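Local atomic coordinates of Uly1 (Catenovulum maritimum, PDB entry 7DRQ), a protein that acts as an ulvan lyase of polysaccharide lyase family 24, probably cleaving the algal polysaccharide ulvan by elimination, and binds calcium ions. Residues Glu120-Leu125 against Ala155-Val160; Asp350-Glu355 against Glu407-Ile412; Tyr378-Gln383 against Gly427-Thr432. All blocks are in the same frame, centred on the assembly; numbering follows the deposited sequence.

Contact 1 (Glu120-Leu125 against Ala155-Val160); sequences ETIHLL and AGAASV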
# COMPACT_ATOMS: atom_id res chain seq x y z
N GLU A 120 -16.89 7.46 -12.59
CA GLU A 120 -17.15 7.79 -11.19
C GLU A 120 -17.59 6.59 -10.36
O GLU A 120 -18.26 6.74 -9.32
CB GLU A 120 -18.17 8.94 -11.07
CG GLU A 120 -17.58 10.28 -11.48
CD GLU A 120 -18.46 11.46 -11.11
OE1 GLU A 120 -19.67 11.27 -10.87
OE2 GLU A 120 -17.93 12.59 -11.06
N THR A 121 -17.22 5.38 -10.78
CA THR A 121 -17.41 4.22 -9.91
C THR A 121 -16.41 4.25 -8.76
O THR A 121 -15.31 4.79 -8.88
CB THR A 121 -17.25 2.92 -10.68
OG1 THR A 121 -16.03 2.98 -11.43
CG2 THR A 121 -18.45 2.66 -11.62
N ILE A 122 -16.82 3.67 -7.64
CA ILE A 122 -15.99 3.53 -6.46
C ILE A 122 -15.60 2.07 -6.33
O ILE A 122 -16.44 1.18 -6.50
CB ILE A 122 -16.74 3.98 -5.19
CG1 ILE A 122 -17.30 5.39 -5.38
CG2 ILE A 122 -15.83 3.85 -3.94
CD1 ILE A 122 -18.35 5.77 -4.34
N HIS A 123 -14.33 1.82 -6.03
CA HIS A 123 -13.82 0.45 -5.91
C HIS A 123 -13.16 0.26 -4.56
O HIS A 123 -12.37 1.10 -4.12
CB HIS A 123 -12.85 0.17 -7.05
CG HIS A 123 -13.46 0.44 -8.38
ND1 HIS A 123 -14.12 -0.53 -9.10
CD2 HIS A 123 -13.59 1.59 -9.08
CE1 HIS A 123 -14.60 -0.00 -10.21
NE2 HIS A 123 -14.29 1.28 -10.23
N LEU A 124 -13.48 -0.86 -3.90
CA LEU A 124 -12.94 -1.22 -2.60
C LEU A 124 -12.40 -2.64 -2.64
O LEU A 124 -13.09 -3.55 -3.12
CB LEU A 124 -14.00 -1.12 -1.50
CG LEU A 124 -14.57 0.28 -1.28
CD1 LEU A 124 -15.87 0.17 -0.50
CD2 LEU A 124 -13.55 1.12 -0.51
N LEU A 125 -11.20 -2.83 -2.10
CA LEU A 125 -10.61 -4.15 -1.93
C LEU A 125 -10.16 -4.29 -0.49
O LEU A 125 -9.46 -3.41 0.02
CB LEU A 125 -9.42 -4.32 -2.87
CG LEU A 125 -9.81 -4.49 -4.34
CD1 LEU A 125 -8.61 -4.28 -5.22
CD2 LEU A 125 -10.44 -5.86 -4.60
N ALA A 155 -21.97 3.48 -11.54
CA ALA A 155 -21.40 4.66 -12.18
C ALA A 155 -22.09 5.91 -11.64
O ALA A 155 -23.29 5.91 -11.39
CB ALA A 155 -21.55 4.57 -13.70
N GLY A 156 -21.29 6.95 -11.40
CA GLY A 156 -21.79 8.19 -10.85
C GLY A 156 -21.85 8.24 -9.34
O GLY A 156 -22.22 9.28 -8.78
N ALA A 157 -21.50 7.15 -8.64
CA ALA A 157 -21.66 7.14 -7.19
C ALA A 157 -20.72 8.12 -6.50
O ALA A 157 -21.06 8.64 -5.43
CB ALA A 157 -21.42 5.74 -6.63
N ALA A 158 -19.55 8.38 -7.09
CA ALA A 158 -18.56 9.21 -6.40
C ALA A 158 -19.09 10.60 -6.08
O ALA A 158 -18.65 11.23 -5.11
CB ALA A 158 -17.29 9.34 -7.23
N SER A 159 -20.02 11.10 -6.89
CA SER A 159 -20.44 12.49 -6.78
C SER A 159 -21.91 12.65 -6.39
O SER A 159 -22.45 13.76 -6.54
CB SER A 159 -20.16 13.24 -8.09
OG SER A 159 -21.03 12.81 -9.12
N VAL A 160 -22.58 11.60 -5.90
CA VAL A 160 -23.94 11.82 -5.41
C VAL A 160 -23.89 12.74 -4.19
O VAL A 160 -22.84 12.93 -3.57
CB VAL A 160 -24.66 10.50 -5.08
CG1 VAL A 160 -24.76 9.62 -6.33
CG2 VAL A 160 -23.95 9.76 -3.94
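Glu120 lays its side chain along Gly156 and reaches on to Ser159. Its CB packs 3.7 Å from Gly156 CA. CG sits beside the backbone N, opposite the carbonyl carbon (chi1 -72°), and the chain is extended from there. This carries the carboxylate past the glycine to the hydroxyl of Ser159. Ser159 OG donates to Glu120 OE1 over 2.7 Å, on the syn side and somewhat tilted from the carboxylate plane. The other oxygen, OE2, is hydrogen-bonded to the hydroxyl of Tyr56, so both ends of the carboxylate are held and its rotation is restricted.

The backbone carbonyl of Glu120 makes a second link. Ala158 N donates to Glu120 O at 3.1 Å, with an N-H...O angle of 152° and the donor in the carbonyl plane. The methyl of Ala158 comes alongside the same residue, its CB 4.0 Å from Glu120 CB. Gly156 has a positive phi of 86°. A side chain there would press on the carbonyl oxygen of Ala155.

Apolar contacts flank these bonds. Ile122 CD1 touches Ala157 CB at 3.8 Å. Thr121 CG2 rests 3.6 Å from Ala155 CA. The hydroxyl of Thr121 serves its own strand end, taking a hydrogen bond from His123 NE2 and meeting Asp119 OD1. Arg78 also hydrogen-bonds the carbonyl oxygens of Ala158 and Val160.

Residues 120 and 121 lead into strand 122-126, the middle strand of a three-stranded antiparallel sheet. Residues 155-160 follow its edge strand 150-152. The contact therefore folds the exit loop of a sheet back over the turn entering its central strand, within one blade of the beta-propeller.

Contact 2 (Asp350-Glu355 against Glu407-Ile412); sequences DWTVTE and ENIYII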
# COMPACT_ATOMS: atom_id res chain seq x y z
N ASP A 350 11.49 2.62 -0.87
CA ASP A 350 10.52 3.40 -1.63
C ASP A 350 11.25 4.05 -2.80
O ASP A 350 12.48 4.05 -2.85
CB ASP A 350 9.82 4.45 -0.76
CG ASP A 350 8.49 4.90 -1.34
OD1 ASP A 350 7.99 4.25 -2.28
OD2 ASP A 350 7.95 5.92 -0.86
N TRP A 351 10.47 4.61 -3.72
CA TRP A 351 11.02 5.22 -4.93
C TRP A 351 10.00 6.22 -5.47
O TRP A 351 8.82 6.17 -5.14
CB TRP A 351 11.34 4.16 -5.99
CG TRP A 351 10.12 3.47 -6.44
CD1 TRP A 351 9.49 2.42 -5.84
CD2 TRP A 351 9.32 3.82 -7.57
NE1 TRP A 351 8.35 2.08 -6.54
CE2 TRP A 351 8.23 2.93 -7.61
CE3 TRP A 351 9.42 4.81 -8.56
CZ2 TRP A 351 7.24 2.99 -8.60
CZ3 TRP A 351 8.44 4.87 -9.54
CH2 TRP A 351 7.37 3.97 -9.56
N THR A 352 10.48 7.11 -6.34
CA THR A 352 9.60 7.99 -7.08
C THR A 352 10.35 8.48 -8.30
O THR A 352 11.57 8.31 -8.41
CB THR A 352 9.11 9.16 -6.21
OG1 THR A 352 8.11 9.91 -6.92
CG2 THR A 352 10.27 10.08 -5.87
N VAL A 353 9.61 9.05 -9.25
CA VAL A 353 10.18 9.77 -10.38
C VAL A 353 9.47 11.11 -10.45
O VAL A 353 8.23 11.15 -10.46
CB VAL A 353 10.04 9.00 -11.72
CG1 VAL A 353 10.68 9.80 -12.86
CG2 VAL A 353 10.65 7.61 -11.61
N THR A 354 10.23 12.20 -10.48
CA THR A 354 9.63 13.53 -10.52
C THR A 354 9.10 13.85 -11.91
O THR A 354 9.39 13.16 -12.89
CB THR A 354 10.63 14.61 -10.14
OG1 THR A 354 11.57 14.74 -11.21
CG2 THR A 354 11.37 14.26 -8.83
N GLU A 355 8.34 14.94 -12.00
CA GLU A 355 7.84 15.42 -13.28
C GLU A 355 8.94 15.85 -14.24
O GLU A 355 8.65 16.12 -15.41
CB GLU A 355 6.87 16.60 -13.06
CG GLU A 355 7.58 17.89 -12.68
CD GLU A 355 6.64 19.07 -12.55
OE1 GLU A 355 5.41 18.86 -12.47
OE2 GLU A 355 7.13 20.22 -12.53
N GLU A 407 8.73 20.25 -9.14
CA GLU A 407 10.11 19.86 -9.38
C GLU A 407 10.76 19.17 -8.18
O GLU A 407 11.96 18.88 -8.25
CB GLU A 407 10.94 21.08 -9.78
CG GLU A 407 11.12 22.10 -8.67
CD GLU A 407 12.16 23.16 -9.01
OE1 GLU A 407 12.74 23.10 -10.11
OE2 GLU A 407 12.40 24.04 -8.17
N ASN A 408 10.03 18.91 -7.10
CA ASN A 408 10.63 18.51 -5.84
C ASN A 408 10.32 17.07 -5.46
O ASN A 408 9.36 16.46 -5.96
CB ASN A 408 10.15 19.42 -4.70
CG ASN A 408 10.53 20.86 -4.92
OD1 ASN A 408 11.69 21.16 -5.22
ND2 ASN A 408 9.57 21.76 -4.78
N ILE A 409 11.14 16.54 -4.56
CA ILE A 409 10.79 15.35 -3.80
C ILE A 409 10.66 15.75 -2.33
O ILE A 409 11.18 16.77 -1.89
CB ILE A 409 11.83 14.21 -3.95
CG1 ILE A 409 13.22 14.69 -3.52
CG2 ILE A 409 11.82 13.67 -5.39
CD1 ILE A 409 14.30 13.56 -3.54
N TYR A 410 9.94 14.92 -1.58
CA TYR A 410 9.60 15.26 -0.20
C TYR A 410 9.76 14.06 0.71
O TYR A 410 9.44 12.93 0.33
CB TYR A 410 8.16 15.75 -0.07
CG TYR A 410 7.85 16.97 -0.88
CD1 TYR A 410 8.04 18.24 -0.34
CD2 TYR A 410 7.37 16.86 -2.18
CE1 TYR A 410 7.75 19.37 -1.08
CE2 TYR A 410 7.08 17.99 -2.92
CZ TYR A 410 7.27 19.24 -2.37
OH TYR A 410 6.99 20.37 -3.11
N ILE A 411 10.25 14.33 1.93
CA ILE A 411 10.11 13.44 3.07
C ILE A 411 9.02 14.04 3.95
O ILE A 411 9.05 15.24 4.24
CB ILE A 411 11.43 13.31 3.85
CG1 ILE A 411 12.49 12.60 3.01
CG2 ILE A 411 11.21 12.59 5.18
CD1 ILE A 411 13.91 12.89 3.49
N ILE A 412 8.05 13.22 4.34
CA ILE A 412 6.91 13.68 5.12
C ILE A 412 6.74 12.72 6.29
O ILE A 412 6.69 11.50 6.09
CB ILE A 412 5.62 13.76 4.28
CG1 ILE A 412 5.80 14.74 3.11
CG2 ILE A 412 4.41 14.12 5.15
CD1 ILE A 412 4.77 14.56 2.00
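Thr354 and Ile409 meet through their methyl groups, and apolar packing makes up most of this contact. Thr354 CG2 lies 3.5 Å from Ile409 CG2. Thr352 CG2 touches the same isoleucine methyl at 3.9 Å. The two threonines point to the same side of their chain, while Val353 between them points away. Ile409 has CG1 between its backbone N and carbonyl carbon (chi1 58°). That leaves CG2 beside the backbone N, turned to the threonines. Thr354 CG2 is also 4.1 Å from Asn408 O, whose hydrogen-bond partner is Thr404 OG1.

The backbones run almost opposite ways, the short runs 352-355 and 407-409 pointing 168° apart, but they do not pair. Their nearest CA atoms, those of Glu355 and Glu407, are 6.3 Å apart. Each strand bonds into its own antiparallel sheet: 350-353 to strand 359-369, and 408-415 to strands 403-405 and 418-425. This is side-chain packing between neighbouring blades of a beta-propeller, the fold to which the BNR-repeat family belongs.

The hydroxyl of Thr354 is satisfied locally. Thr354 OG1 is bonded to Asp358 OD2 and to Asn356 N, the latter an ST turn. This fixes the hydroxyl away from Ile409 and leaves the methyl to face it. A polar tie between the blades lies further along, where Asp350 OD2 is hydrogen-bonded to Leu402 N.

Charged side chains stand at the exposed end. Glu355 is extended beyond CG and brings OE2 to 3.7 Å from Glu407 N, a long approach. The two carboxylates keep well apart, with Glu355 OE2 6.8 Å from Glu407 OE1. Glu407 OE1 has a long, weak ion pair with Lys425.

Contact 3 (Tyr378-Gln383 against Gly427-Thr432); sequences YSHTYQ and GTNDFT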
# COMPACT_ATOMS: atom_id res chain seq x y z
N TYR A 378 20.81 3.96 5.93
CA TYR A 378 19.79 4.47 5.03
C TYR A 378 20.46 4.94 3.74
O TYR A 378 21.48 5.63 3.79
CB TYR A 378 19.01 5.61 5.69
CG TYR A 378 18.36 5.18 6.98
CD1 TYR A 378 17.08 4.62 6.98
CD2 TYR A 378 19.03 5.29 8.20
CE1 TYR A 378 16.50 4.20 8.16
CE2 TYR A 378 18.45 4.88 9.37
CZ TYR A 378 17.19 4.34 9.35
OH TYR A 378 16.61 3.93 10.53
N SER A 379 19.89 4.56 2.59
CA SER A 379 20.49 4.92 1.31
C SER A 379 19.52 5.73 0.47
O SER A 379 18.30 5.57 0.55
CB SER A 379 20.95 3.69 0.49
OG SER A 379 19.90 2.75 0.33
N HIS A 380 20.09 6.62 -0.34
CA HIS A 380 19.36 7.40 -1.32
C HIS A 380 20.08 7.23 -2.65
O HIS A 380 21.26 7.59 -2.77
CB HIS A 380 19.31 8.87 -0.91
CG HIS A 380 18.54 9.75 -1.85
ND1 HIS A 380 18.56 11.12 -1.75
CD2 HIS A 380 17.74 9.46 -2.90
CE1 HIS A 380 17.79 11.64 -2.69
NE2 HIS A 380 17.28 10.65 -3.40
N THR A 381 19.39 6.66 -3.63
CA THR A 381 19.94 6.45 -4.96
C THR A 381 19.19 7.35 -5.93
O THR A 381 17.96 7.36 -5.92
CB THR A 381 19.80 4.99 -5.37
OG1 THR A 381 20.59 4.17 -4.50
CG2 THR A 381 20.27 4.78 -6.81
N TYR A 382 19.90 8.13 -6.73
CA TYR A 382 19.17 9.08 -7.55
C TYR A 382 19.90 9.37 -8.85
O TYR A 382 21.12 9.26 -8.95
CB TYR A 382 18.87 10.38 -6.79
CG TYR A 382 20.09 11.12 -6.28
CD1 TYR A 382 20.69 10.76 -5.08
CD2 TYR A 382 20.63 12.18 -7.01
CE1 TYR A 382 21.81 11.44 -4.60
CE2 TYR A 382 21.75 12.87 -6.54
CZ TYR A 382 22.33 12.49 -5.33
OH TYR A 382 23.43 13.16 -4.86
N GLN A 383 19.10 9.72 -9.85
CA GLN A 383 19.60 10.00 -11.20
C GLN A 383 18.89 11.26 -11.68
O GLN A 383 17.66 11.25 -11.86
CB GLN A 383 19.35 8.82 -12.13
CG GLN A 383 20.00 9.00 -13.50
CD GLN A 383 19.54 7.97 -14.52
OE1 GLN A 383 18.36 7.63 -14.58
NE2 GLN A 383 20.47 7.50 -15.35
N GLY A 427 16.53 15.17 -8.43
CA GLY A 427 17.87 14.99 -8.94
C GLY A 427 18.96 15.35 -7.97
O GLY A 427 20.14 15.32 -8.35
N THR A 428 18.61 15.70 -6.73
CA THR A 428 19.58 16.09 -5.71
C THR A 428 19.30 15.35 -4.41
O THR A 428 18.28 14.68 -4.25
CB THR A 428 19.55 17.60 -5.43
OG1 THR A 428 18.44 17.91 -4.57
CG2 THR A 428 19.44 18.41 -6.74
N ASN A 429 20.23 15.50 -3.47
CA ASN A 429 20.08 15.00 -2.11
C ASN A 429 20.09 16.14 -1.09
O ASN A 429 20.49 15.96 0.06
CB ASN A 429 21.20 13.99 -1.80
CG ASN A 429 21.01 13.28 -0.47
OD1 ASN A 429 19.90 12.87 -0.09
ND2 ASN A 429 22.11 13.14 0.27
N ASP A 430 19.61 17.32 -1.49
CA ASP A 430 19.76 18.52 -0.65
C ASP A 430 18.41 18.89 -0.05
O ASP A 430 17.66 19.72 -0.59
CB ASP A 430 20.34 19.66 -1.46
CG ASP A 430 21.76 19.39 -1.91
OD1 ASP A 430 22.56 18.85 -1.11
OD2 ASP A 430 22.08 19.71 -3.08
N PHE A 431 18.10 18.28 1.09
CA PHE A 431 16.83 18.51 1.76
C PHE A 431 16.93 19.67 2.73
O PHE A 431 17.97 19.91 3.35
CB PHE A 431 16.39 17.25 2.51
CG PHE A 431 15.94 16.15 1.60
CD1 PHE A 431 16.87 15.27 1.07
CD2 PHE A 431 14.61 16.00 1.26
CE1 PHE A 431 16.47 14.24 0.20
CE2 PHE A 431 14.19 14.98 0.41
CZ PHE A 431 15.12 14.10 -0.12
N THR A 432 15.82 20.39 2.85
CA THR A 432 15.65 21.39 3.90
C THR A 432 14.25 21.23 4.49
O THR A 432 13.30 20.89 3.78
CB THR A 432 15.82 22.82 3.37
OG1 THR A 432 14.84 23.08 2.37
CG2 THR A 432 17.20 23.02 2.77
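His380 and Asn429 are joined by a hydrogen bond. His380 ND1 donates to Asn429 OD1 over 2.8 Å, nearly straight at 167°. The oxygen lies in the imidazole plane, but the donor stands well out of the amide plane. CG of His380 lies opposite its backbone N (chi1 -178°), which swings the ring out to the loop. The other ring nitrogen, NE2, is bonded to His360 ND1, so the ring is held at both nitrogens. A leucine in place of His380 would probably leave Asn429 OD1 and His360 ND1 without these mates, with the Asn429 amide still held through its ND2 end by Asp395 O.

Tyr382 takes the rotamer with CG between its backbone N and carbonyl carbon (chi1 59°). Its CD1 then sits 3.7 Å above the plane of the His380 ring, over its centre. One tyrosine face lies over the Thr428-Asn429 peptide, and its CE1 touches Asn429 CB at 3.8 Å. Tyr382 CE2 is 3.4 Å from Gly427 O. Thr428 O is buried without a polar partner, 3.5 Å from His380 CE1.

Strand 372-383 lies between strands 359-369 and 391-393 of one propeller blade. The loop 427-432 links strands 418-425 and 432-436 of the next, and Ile409 of strand 408-415 packs against His380.

Contacts 2 and 3 join the same two sheets, their centres about 10 Å apart. They touch: Ile409 CD1 of contact 2 is 3.6 Å from Phe431 CZ of contact 3, and Ile411 packs on the same ring. Their segments alternate along the chain, so the interface is stitched twice. Contact 1 closes earlier and joins a loop to the turn entering another sheet's central strand. Its centre is about 29 Å from that of contact 2 and about 38 Å from that of contact 3. All three lie away from the calcium sites of Asp173, Asp183 and Lys185 and of Leu283, Asp285 and Phe287, though the Glu355 side chain is about 6 Å from a bound calcium ion.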